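Long-range contact in ubiquinone biosynthesis accessory factor UbiJ (Escherichia coli, PDB 6H6O), which binds hydrophobic ubiquinone biosynthetic intermediates through its SCP2 domain and is essential for the stability of the Ubi complex that makes ubiquinone: residues A[46-60]-A[72-86]. Residues are numbered along the deposited sequence; the frame is centred on the assembly and turned at random. Where two conformers were deposited one is given.
Sequences KVLRVEVKGFSTSLI and GEWAGDADCTVIAYA. With CA (calcium ion), chain J; CA (calcium ion), chain F; LMR ((2S)-2-hydroxybutanedioic acid), chain E; LMR ((2S)-2-hydroxybutanedioic acid), chain C.
Asp79 OD2 is gripped twice: Val47 N donates to its anti lone pair at 2.8 Å, and a calcium ion, which both carboxylate oxygens chelate, binds it as well. Val47 O in turn takes Asp79 N, so the two residues clasp each other where strands 47-52 and 80-84 begin. Ala78 and Asp79, with Gly111 and Asp112, line the site of a (2S)-2-hydroxybutanedioic acid. From there the strands run parallel, 17° apart, as inner neighbours in the mixed sheet of the SCP2 domain, 47-52 being its middle strand. Backbone bonds such as Glu51 N to Val82 O continue the pairing.

On one face Val50 CG2 lies beside Val82 CG2 at 3.7 Å, and Leu48 CD1 meets Cys80 SG; helix 113-128 packs against Leu48, Cys80 and Val82. The other face carries Arg49, whose extended chain, with CG anti to the backbone N (chi1 -167°), brings the guanidinium to the 72-76 loop. NH1 donates in plane to Trp74 O at 3.3 Å, NE forms a salt bridge with Glu51 OE2, and NH2 binds Ser58 OG, which also donates to Glu51 OE1. Two waters link the group to Glu73, Trp74 N and Gly76 O, while Ile60 CD1 sits 4.0 Å above its centre. Val47 CG1 lies over the five-membered ring of Trp74, a CH-pi contact. At the far end Lys53 CB lies over one face of the Tyr85 ring, 3.7 Å from its centroid, with a second acid molecule over the opposite face.

These bonds hold the Arg49 guanidinium in one orientation, its charge probably balanced by Glu51, and tie the 72-76 loop to strand 47-52, while calcium probably offsets the negative charge of Asp79.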
ATOM      1  N   LYS A  46     -14.419 -16.925   4.475  1.00 15.21           N
ATOM      2  CA  LYS A  46     -14.219 -15.901   5.497  1.00 13.83           C
ATOM      3  C   LYS A  46     -14.181 -14.490   4.939  1.00 17.71           C
ATOM      4  O   LYS A  46     -13.696 -14.253   3.820  1.00 17.11           O
ATOM      5  CB  LYS A  46     -12.965 -16.190   6.358  1.00 15.47           C
ATOM      6  CG  LYS A  46     -13.041 -17.535   7.121  1.00 14.65           C
ATOM      7  CD  LYS A  46     -14.178 -17.606   8.168  1.00 18.22           C
ATOM      8  CE  LYS A  46     -14.114 -18.926   8.911  1.00 20.23           C
ATOM      9  NZ  LYS A  46     -15.290 -19.103   9.810  1.00 16.09           N
ATOM     10  N   VAL A  47     -14.716 -13.552   5.725  1.00 13.43           N
ATOM     11  CA  VAL A  47     -14.698 -12.106   5.477  1.00 12.75           C
ATOM     12  C   VAL A  47     -13.816 -11.455   6.573  1.00 18.89           C
ATOM     13  O   VAL A  47     -14.179 -11.486   7.761  1.00 17.53           O
ATOM     14  CB  VAL A  47     -16.102 -11.460   5.451  1.00 16.27           C
ATOM     15  CG1 VAL A  47     -15.988  -9.958   5.127  1.00 15.56           C
ATOM     16  CG2 VAL A  47     -17.026 -12.167   4.463  1.00 16.81           C
ATOM     17  N   LEU A  48     -12.662 -10.895   6.175  1.00 17.14           N
ATOM     18  CA  LEU A  48     -11.737 -10.250   7.094  1.00 17.26           C
ATOM     19  C   LEU A  48     -11.732  -8.752   6.813  1.00 19.71           C
ATOM     20  O   LEU A  48     -11.343  -8.340   5.718  1.00 16.69           O
ATOM     21  CB  LEU A  48     -10.325 -10.838   6.927  1.00 17.67           C
ATOM     22  CG  LEU A  48      -9.155 -10.179   7.727  1.00 23.80           C
ATOM     23  CD1 LEU A  48      -9.402 -10.231   9.259  1.00 24.54           C
ATOM     24  CD2 LEU A  48      -7.809 -10.866   7.400  1.00 23.36           C
ATOM     25  N   ARG A  49     -12.172  -7.950   7.800  1.00 16.63           N
ATOM     26  CA  ARG A  49     -12.191  -6.487   7.685  1.00 16.21           C
ATOM     27  C   ARG A  49     -10.923  -5.909   8.314  1.00 20.00           C
ATOM     28  O   ARG A  49     -10.600  -6.231   9.452  1.00 20.54           O
ATOM     29  CB  ARG A  49     -13.449  -5.905   8.353  1.00 16.69           C
ATOM     30  CG  ARG A  49     -13.691  -4.441   8.001  1.00 20.75           C
ATOM     31  CD  ARG A  49     -15.087  -3.981   8.416  1.00 30.63           C
ATOM     32  NE  ARG A  49     -15.336  -2.639   7.892  1.00 32.56           N
ATOM     33  CZ  ARG A  49     -16.329  -2.300   7.076  1.00 41.79           C
ATOM     34  NH1 ARG A  49     -17.227  -3.200   6.699  1.00 23.99           N
ATOM     35  NH2 ARG A  49     -16.436  -1.053   6.634  1.00 34.89           N
ATOM     36  N   VAL A  50     -10.222  -5.047   7.577  1.00 16.93           N
ATOM     37  CA  VAL A  50      -8.975  -4.429   8.019  1.00 17.89           C
ATOM     38  C   VAL A  50      -9.190  -2.921   8.102  1.00 23.57           C
ATOM     39  O   VAL A  50      -9.487  -2.277   7.090  1.00 22.74           O
ATOM     40  CB  VAL A  50      -7.732  -4.806   7.144  1.00 22.87           C
ATOM     41  CG1 VAL A  50      -6.451  -4.195   7.715  1.00 23.46           C
ATOM     42  CG2 VAL A  50      -7.574  -6.318   6.977  1.00 22.21           C
ATOM     43  N   GLU A  51      -9.101  -2.379   9.326  1.00 21.45           N
ATOM     44  CA  GLU A  51      -9.234  -0.946   9.595  1.00 21.85           C
ATOM     45  C   GLU A  51      -7.825  -0.422   9.836  1.00 26.12           C
ATOM     46  O   GLU A  51      -7.220  -0.739  10.863  1.00 25.43           O
ATOM     47  CB  GLU A  51     -10.125  -0.682  10.821  1.00 23.27           C
ATOM     48  CG  GLU A  51     -11.524  -1.296  10.755  1.00 26.55           C
ATOM     49  CD  GLU A  51     -12.537  -0.678   9.808  1.00 41.05           C
ATOM     50  OE1 GLU A  51     -12.197   0.274   9.073  1.00 39.44           O
ATOM     51  OE2 GLU A  51     -13.681  -1.178   9.781  1.00 36.26           O
ATOM     52  N   VAL A  52      -7.261   0.288   8.856  1.00 24.30           N
ATOM     53  CA  VAL A  52      -5.901   0.810   8.996  1.00 25.06           C
ATOM     54  C   VAL A  52      -6.040   2.187   9.661  1.00 27.64           C
ATOM     55  O   VAL A  52      -6.658   3.092   9.085  1.00 25.87           O
ATOM     56  CB  VAL A  52      -5.077   0.843   7.666  1.00 30.51           C
ATOM     57  CG1 VAL A  52      -3.634   1.251   7.939  1.00 31.18           C
ATOM     58  CG2 VAL A  52      -5.079  -0.520   6.971  1.00 30.33           C
ATOM     59  N   LYS A  53      -5.504   2.320  10.892  1.00 24.14           N
ATOM     60  CA  LYS A  53      -5.564   3.563  11.655  1.00 25.43           C
ATOM     61  C   LYS A  53      -4.913   4.713  10.853  1.00 29.10           C
ATOM     62  O   LYS A  53      -3.877   4.507  10.223  1.00 26.75           O
ATOM     63  CB  LYS A  53      -4.877   3.406  13.015  1.00 28.39           C
ATOM     64  CG  LYS A  53      -5.717   2.680  14.047  1.00 42.91           C
ATOM     65  CD  LYS A  53      -5.284   3.050  15.444  1.00 54.99           C
ATOM     66  CE  LYS A  53      -6.216   4.027  16.115  1.00 69.58           C
ATOM     67  NZ  LYS A  53      -5.796   4.311  17.512  1.00 84.15           N
ATOM     68  N   GLY A  54      -5.568   5.871  10.836  1.00 29.04           N
ATOM     69  CA  GLY A  54      -5.076   7.031  10.091  1.00 30.09           C
ATOM     70  C   GLY A  54      -5.644   7.146   8.690  1.00 34.62           C
ATOM     71  O   GLY A  54      -5.549   8.209   8.072  1.00 33.89           O
ATOM     72  N   PHE A  55      -6.243   6.063   8.182  1.00 32.20           N
ATOM     73  CA  PHE A  55      -6.900   6.032   6.873  1.00 32.50           C
ATOM     74  C   PHE A  55      -8.411   6.114   7.109  1.00 39.89           C
ATOM     75  O   PHE A  55      -8.913   5.549   8.082  1.00 40.30           O
ATOM     76  CB  PHE A  55      -6.519   4.764   6.094  1.00 32.37           C
ATOM     77  CG  PHE A  55      -5.089   4.756   5.623  1.00 33.58           C
ATOM     78  CD1 PHE A  55      -4.057   4.383   6.479  1.00 35.40           C
ATOM     79  CD2 PHE A  55      -4.768   5.131   4.324  1.00 36.15           C
ATOM     80  CE1 PHE A  55      -2.730   4.380   6.041  1.00 36.42           C
ATOM     81  CE2 PHE A  55      -3.447   5.100   3.879  1.00 38.72           C
ATOM     82  CZ  PHE A  55      -2.438   4.717   4.738  1.00 36.67           C
ATOM     83  N   SER A  56      -9.123   6.829   6.247  1.00 38.53           N
ATOM     84  CA  SER A  56     -10.562   7.036   6.414  1.00 39.69           C
ATOM     85  C   SER A  56     -11.432   5.871   5.929  1.00 43.62           C
ATOM     86  O   SER A  56     -12.624   5.841   6.240  1.00 44.99           O
ATOM     87  CB  SER A  56     -10.989   8.345   5.750  1.00 45.06           C
ATOM     88  OG  SER A  56     -10.711   8.308   4.359  1.00 55.70           O
ATOM     89  N   THR A  57     -10.842   4.906   5.196  1.00 37.64           N
ATOM     90  CA  THR A  57     -11.588   3.786   4.624  1.00 35.59           C
ATOM     91  C   THR A  57     -11.134   2.408   5.119  1.00 33.79           C
ATOM     92  O   THR A  57      -9.988   2.223   5.491  1.00 33.07           O
ATOM     93  CB  THR A  57     -11.499   3.841   3.093  1.00 46.83           C
ATOM     94  OG1 THR A  57     -10.122   3.925   2.709  1.00 45.31           O
ATOM     95  CG2 THR A  57     -12.326   4.977   2.480  1.00 47.37           C
ATOM     96  N   SER A  58     -12.027   1.432   5.039  1.00 27.83           N
ATOM     97  CA  SER A  58     -11.786   0.036   5.413  1.00 26.09           C
ATOM     98  C   SER A  58     -11.279  -0.768   4.190  1.00 27.64           C
ATOM     99  O   SER A  58     -11.456  -0.339   3.044  1.00 27.18           O
ATOM    100  CB  SER A  58     -13.095  -0.589   5.900  1.00 29.37           C
ATOM    101  OG  SER A  58     -13.748   0.202   6.879  1.00 33.71           O
ATOM    102  N   LEU A  59     -10.670  -1.935   4.453  1.00 22.63           N
ATOM    103  CA  LEU A  59     -10.280  -2.919   3.448  1.00 21.48           C
ATOM    104  C   LEU A  59     -11.020  -4.204   3.856  1.00 23.85           C
ATOM    105  O   LEU A  59     -10.983  -4.593   5.016  1.00 25.04           O
ATOM    106  CB  LEU A  59      -8.778  -3.209   3.449  1.00 22.27           C
ATOM    107  CG  LEU A  59      -7.830  -2.174   2.827  1.00 29.05           C
ATOM    108  CD1 LEU A  59      -6.402  -2.648   2.983  1.00 30.18           C
ATOM    109  CD2 LEU A  59      -8.115  -1.961   1.311  1.00 32.43           C
ATOM    110  N   ILE A  60     -11.700  -4.831   2.928  1.00 16.92           N
ATOM    111  CA  ILE A  60     -12.423  -6.061   3.236  1.00 16.15           C
ATOM    112  C   ILE A  60     -11.901  -7.160   2.305  1.00 19.69           C
ATOM    113  O   ILE A  60     -11.884  -6.988   1.093  1.00 20.08           O
ATOM    114  CB  ILE A  60     -13.953  -5.855   3.185  1.00 18.59           C
ATOM    115  CG1 ILE A  60     -14.408  -4.717   4.165  1.00 19.10           C
ATOM    116  CG2 ILE A  60     -14.674  -7.174   3.528  1.00 19.31           C
ATOM    117  CD1 ILE A  60     -14.615  -3.362   3.521  1.00 28.89           C
ATOM    118  N   GLY A  72     -13.601  -2.055  -0.852  1.00 22.17           N
ATOM    119  CA  GLY A  72     -13.424  -0.857  -0.042  1.00 22.88           C
ATOM    120  C   GLY A  72     -14.617  -0.607   0.854  1.00 27.19           C
ATOM    121  O   GLY A  72     -14.526   0.207   1.776  1.00 26.47           O
ATOM    122  N   GLU A  73     -15.730  -1.323   0.622  1.00 23.87           N
ATOM    123  CA  GLU A  73     -16.955  -1.220   1.412  1.00 24.42           C
ATOM    124  C   GLU A  73     -17.530  -2.616   1.559  1.00 29.26           C
ATOM    125  O   GLU A  73     -17.359  -3.455   0.668  1.00 28.88           O
ATOM    126  CB  GLU A  73     -18.007  -0.317   0.692  1.00 26.44           C
ATOM    127  CG  GLU A  73     -17.646   1.153   0.544  1.00 43.43           C
ATOM    128  CD  GLU A  73     -17.593   2.007   1.799  1.00 79.46           C
ATOM    129  OE1 GLU A  73     -18.224   1.632   2.815  1.00 85.64           O
ATOM    130  OE2 GLU A  73     -16.944   3.079   1.753  1.00 76.75           O
ATOM    131  N   TRP A  74     -18.263  -2.849   2.657  1.00 26.19           N
ATOM    132  CA  TRP A  74     -18.948  -4.113   2.919  1.00 25.95           C
ATOM    133  C   TRP A  74     -20.156  -3.878   3.802  1.00 30.65           C
ATOM    134  O   TRP A  74     -20.001  -3.559   4.978  1.00 28.91           O
ATOM    135  CB  TRP A  74     -17.995  -5.124   3.583  1.00 24.53           C
ATOM    136  CG  TRP A  74     -18.547  -6.507   3.695  1.00 25.80           C
ATOM    137  CD1 TRP A  74     -19.020  -7.111   4.819  1.00 28.85           C
ATOM    138  CD2 TRP A  74     -18.666  -7.471   2.638  1.00 25.87           C
ATOM    139  NE1 TRP A  74     -19.417  -8.404   4.534  1.00 28.50           N
ATOM    140  CE2 TRP A  74     -19.196  -8.654   3.204  1.00 29.32           C
ATOM    141  CE3 TRP A  74     -18.350  -7.458   1.264  1.00 27.61           C
ATOM    142  CZ2 TRP A  74     -19.439  -9.802   2.449  1.00 29.18           C
ATOM    143  CZ3 TRP A  74     -18.567  -8.608   0.517  1.00 29.32           C
ATOM    144  CH2 TRP A  74     -19.094  -9.768   1.110  1.00 29.78           C
ATOM    145  N   ALA A  75     -21.347  -4.061   3.255  1.00 29.00           N
ATOM    146  CA  ALA A  75     -22.544  -3.842   4.046  1.00 30.48           C
ATOM    147  C   ALA A  75     -22.867  -4.982   5.043  1.00 35.94           C
ATOM    148  O   ALA A  75     -23.528  -4.725   6.045  1.00 37.40           O
ATOM    149  CB  ALA A  75     -23.731  -3.537   3.144  1.00 32.02           C
ATOM    150  N   GLY A  76     -22.391  -6.194   4.797  1.00 31.00           N
ATOM    151  CA  GLY A  76     -22.613  -7.366   5.638  1.00 30.27           C
ATOM    152  C   GLY A  76     -21.739  -7.479   6.868  1.00 33.11           C
ATOM    153  O   GLY A  76     -21.134  -6.494   7.320  1.00 32.40           O
ATOM    154  N   ASP A  77     -21.671  -8.708   7.397  1.00 28.25           N
ATOM    155  CA  ASP A  77     -20.886  -8.982   8.588  0.50 26.87           C
ATOM    156  C   ASP A  77     -19.533  -9.533   8.233  1.00 29.96           C
ATOM    157  O   ASP A  77     -19.386 -10.263   7.238  1.00 31.03           O
ATOM    158  CB  ASP A  77     -21.637  -9.922   9.558  0.50 28.47           C
ATOM    159  CG  ASP A  77     -22.878  -9.307  10.184  0.50 35.02           C
ATOM    160  OD1 ASP A  77     -22.804  -8.137  10.633  0.50 33.92           O
ATOM    161  OD2 ASP A  77     -23.915 -10.003  10.252  0.50 38.97           O
ATOM    162  N   ALA A  78     -18.528  -9.112   9.013  1.00 24.01           N
ATOM    163  CA  ALA A  78     -17.148  -9.565   8.876  1.00 21.82           C
ATOM    164  C   ALA A  78     -16.993 -10.648   9.930  1.00 22.16           C
ATOM    165  O   ALA A  78     -17.541 -10.541  11.027  1.00 21.45           O
ATOM    166  CB  ALA A  78     -16.168  -8.428   9.154  1.00 22.38           C
ATOM    167  N   ASP A  79     -16.247 -11.698   9.611  1.00 16.03           N
ATOM    168  CA  ASP A  79     -16.001 -12.787  10.544  1.00 16.16           C
ATOM    169  C   ASP A  79     -14.944 -12.390  11.566  1.00 20.07           C
ATOM    170  O   ASP A  79     -14.920 -12.901  12.697  1.00 19.25           O
ATOM    171  CB  ASP A  79     -15.574 -14.021   9.752  1.00 16.57           C
ATOM    172  CG  ASP A  79     -16.720 -14.529   8.871  1.00 19.88           C
ATOM    173  OD1 ASP A  79     -17.802 -14.839   9.413  1.00 18.35           O
ATOM    174  OD2 ASP A  79     -16.586 -14.477   7.641  1.00 16.45           O
ATOM    175  N   CYS A  80     -14.068 -11.482  11.148  1.00 15.94           N
ATOM    176  CA  CYS A  80     -12.967 -10.976  11.956  1.00 16.95           C
ATOM    177  C   CYS A  80     -12.666  -9.556  11.489  1.00 19.96           C
ATOM    178  O   CYS A  80     -12.728  -9.266  10.283  1.00 17.82           O
ATOM    179  CB  CYS A  80     -11.743 -11.880  11.809  1.00 18.27           C
ATOM    180  SG  CYS A  80     -10.285 -11.348  12.752  1.00 23.11           S
ATOM    181  N   THR A  81     -12.372  -8.673  12.451  1.00 17.42           N
ATOM    182  CA  THR A  81     -12.015  -7.280  12.162  1.00 17.47           C
ATOM    183  C   THR A  81     -10.711  -6.985  12.895  1.00 21.08           C
ATOM    184  O   THR A  81     -10.590  -7.275  14.099  1.00 21.44           O
ATOM    185  CB  THR A  81     -13.143  -6.308  12.577  1.00 25.94           C
ATOM    186  OG1 THR A  81     -14.329  -6.647  11.856  1.00 24.04           O
ATOM    187  CG2 THR A  81     -12.770  -4.824  12.319  1.00 25.08           C
ATOM    188  N   VAL A  82      -9.740  -6.440  12.164  1.00 16.21           N
ATOM    189  CA  VAL A  82      -8.439  -6.103  12.718  1.00 18.11           C
ATOM    190  C   VAL A  82      -8.234  -4.609  12.586  1.00 21.81           C
ATOM    191  O   VAL A  82      -8.611  -4.023  11.559  1.00 21.79           O
ATOM    192  CB  VAL A  82      -7.254  -6.953  12.157  1.00 24.48           C
ATOM    193  CG1 VAL A  82      -7.452  -8.436  12.444  1.00 23.72           C
ATOM    194  CG2 VAL A  82      -7.061  -6.738  10.663  1.00 24.90           C
ATOM    195  N   ILE A  83      -7.728  -3.979  13.658  1.00 19.99           N
ATOM    196  CA  ILE A  83      -7.473  -2.538  13.714  1.00 19.58           C
ATOM    197  C   ILE A  83      -6.005  -2.331  14.111  1.00 21.38           C
ATOM    198  O   ILE A  83      -5.577  -2.821  15.156  1.00 21.62           O
ATOM    199  CB  ILE A  83      -8.450  -1.755  14.644  1.00 23.60           C
ATOM    200  CG1 ILE A  83      -9.940  -2.091  14.344  1.00 25.72           C
ATOM    201  CG2 ILE A  83      -8.188  -0.233  14.527  1.00 23.37           C
ATOM    202  CD1 ILE A  83     -10.593  -2.970  15.362  1.00 38.56           C
ATOM    203  N   ALA A  84      -5.228  -1.638  13.256  1.00 19.07           N
ATOM    204  CA  ALA A  84      -3.804  -1.419  13.514  1.00 19.45           C
ATOM    205  C   ALA A  84      -3.248  -0.330  12.600  1.00 25.09           C
ATOM    206  O   ALA A  84      -3.846  -0.034  11.569  1.00 23.07           O
ATOM    207  CB  ALA A  84      -3.037  -2.709  13.263  1.00 19.39           C
ATOM    208  N   TYR A  85      -2.075   0.236  12.965  1.00 23.89           N
ATOM    209  CA  TYR A  85      -1.385   1.191  12.115  1.00 23.90           C
ATOM    210  C   TYR A  85      -0.720   0.348  11.005  1.00 27.72           C
ATOM    211  O   TYR A  85      -0.418  -0.849  11.215  1.00 23.74           O
ATOM    212  CB  TYR A  85      -0.354   2.024  12.909  1.00 25.86           C
ATOM    213  CG  TYR A  85      -0.964   3.179  13.672  1.00 28.91           C
ATOM    214  CD1 TYR A  85      -1.340   4.347  13.019  1.00 31.02           C
ATOM    215  CD2 TYR A  85      -1.163   3.109  15.051  1.00 30.17           C
ATOM    216  CE1 TYR A  85      -1.937   5.402  13.707  1.00 33.64           C
ATOM    217  CE2 TYR A  85      -1.751   4.165  15.753  1.00 31.45           C
ATOM    218  CZ  TYR A  85      -2.139   5.309  15.075  1.00 42.13           C
ATOM    219  OH  TYR A  85      -2.717   6.370  15.735  1.00 45.38           O
ATOM    220  N   ALA A  86      -0.524   0.954   9.817  1.00 26.13           N
ATOM    221  CA  ALA A  86       0.057   0.256   8.660  1.00 25.73           C
ATOM    222  C   ALA A  86       1.408  -0.403   8.969  1.00 30.88           C
ATOM    223  O   ALA A  86       1.671  -1.490   8.464  1.00 30.13           O
ATOM    224  CB  ALA A  86       0.212   1.219   7.494  1.00 26.94           C
TER
HETATM  225 CA    CA J 208     -24.861  -7.902  11.555  1.00 85.48          CA
HETATM  226 CA    CA F 204     -19.000 -15.293   7.369  1.00 17.66          CA
HETATM  227  C1  LMR E 203     -20.071 -12.545  13.313  1.00 54.14           C
HETATM  228  O1A LMR E 203     -21.070 -12.241  13.934  1.00 57.84           O
HETATM  229  O1B LMR E 203     -19.152 -11.689  12.936  1.00 48.63           O
HETATM  230  C2  LMR E 203     -19.804 -13.970  12.858  1.00 54.42           C
HETATM  231  O2  LMR E 203     -19.156 -14.011  11.593  1.00 49.06           O
HETATM  232  C3  LMR E 203     -18.992 -14.754  13.882  1.00 57.49           C
HETATM  233  C4  LMR E 203     -17.528 -14.383  13.900  1.00 55.41           C
HETATM  234  O4A LMR E 203     -16.797 -15.104  13.083  1.00 51.34           O
HETATM  235  O4B LMR E 203     -17.077 -13.525  14.630  1.00 56.65           O
HETATM  236  C1  LMR C 201       1.339   8.710  13.825  1.00 90.58           C
HETATM  237  O1A LMR C 201       2.075   9.426  14.642  1.00 92.29           O
HETATM  238  O1B LMR C 201       0.767   9.162  12.851  1.00 90.02           O
HETATM  239  C2  LMR C 201       1.241   7.245  14.210  1.00 89.27           C
HETATM  240  O2  LMR C 201       1.132   6.440  13.039  1.00 88.86           O
HETATM  241  C3  LMR C 201       2.440   6.777  15.028  1.00 89.38           C
HETATM  242  C4  LMR C 201       2.376   5.297  15.311  1.00 88.23           C
HETATM  243  O4A LMR C 201       2.633   4.453  14.474  1.00 87.16           O
HETATM  244  O4B LMR C 201       2.011   5.011  16.535  1.00 88.52           O
HETATM  245  O   HOH W   1     -18.381  -0.484   4.731  1.00 27.88           O
HETATM  246  O   HOH W   2     -18.416  -5.522   7.643  1.00 37.16           O
HETATM  247  O   HOH W   3      -1.549   3.577   9.131  1.00 26.36           O
HETATM  248  O   HOH W   4     -14.608   1.814   3.984  1.00 43.20           O
HETATM  249  O   HOH W   5     -19.654 -13.043   7.249  1.00 22.85           O
HETATM  250  O   HOH W   6     -18.874 -15.305   5.083  1.00 14.33           O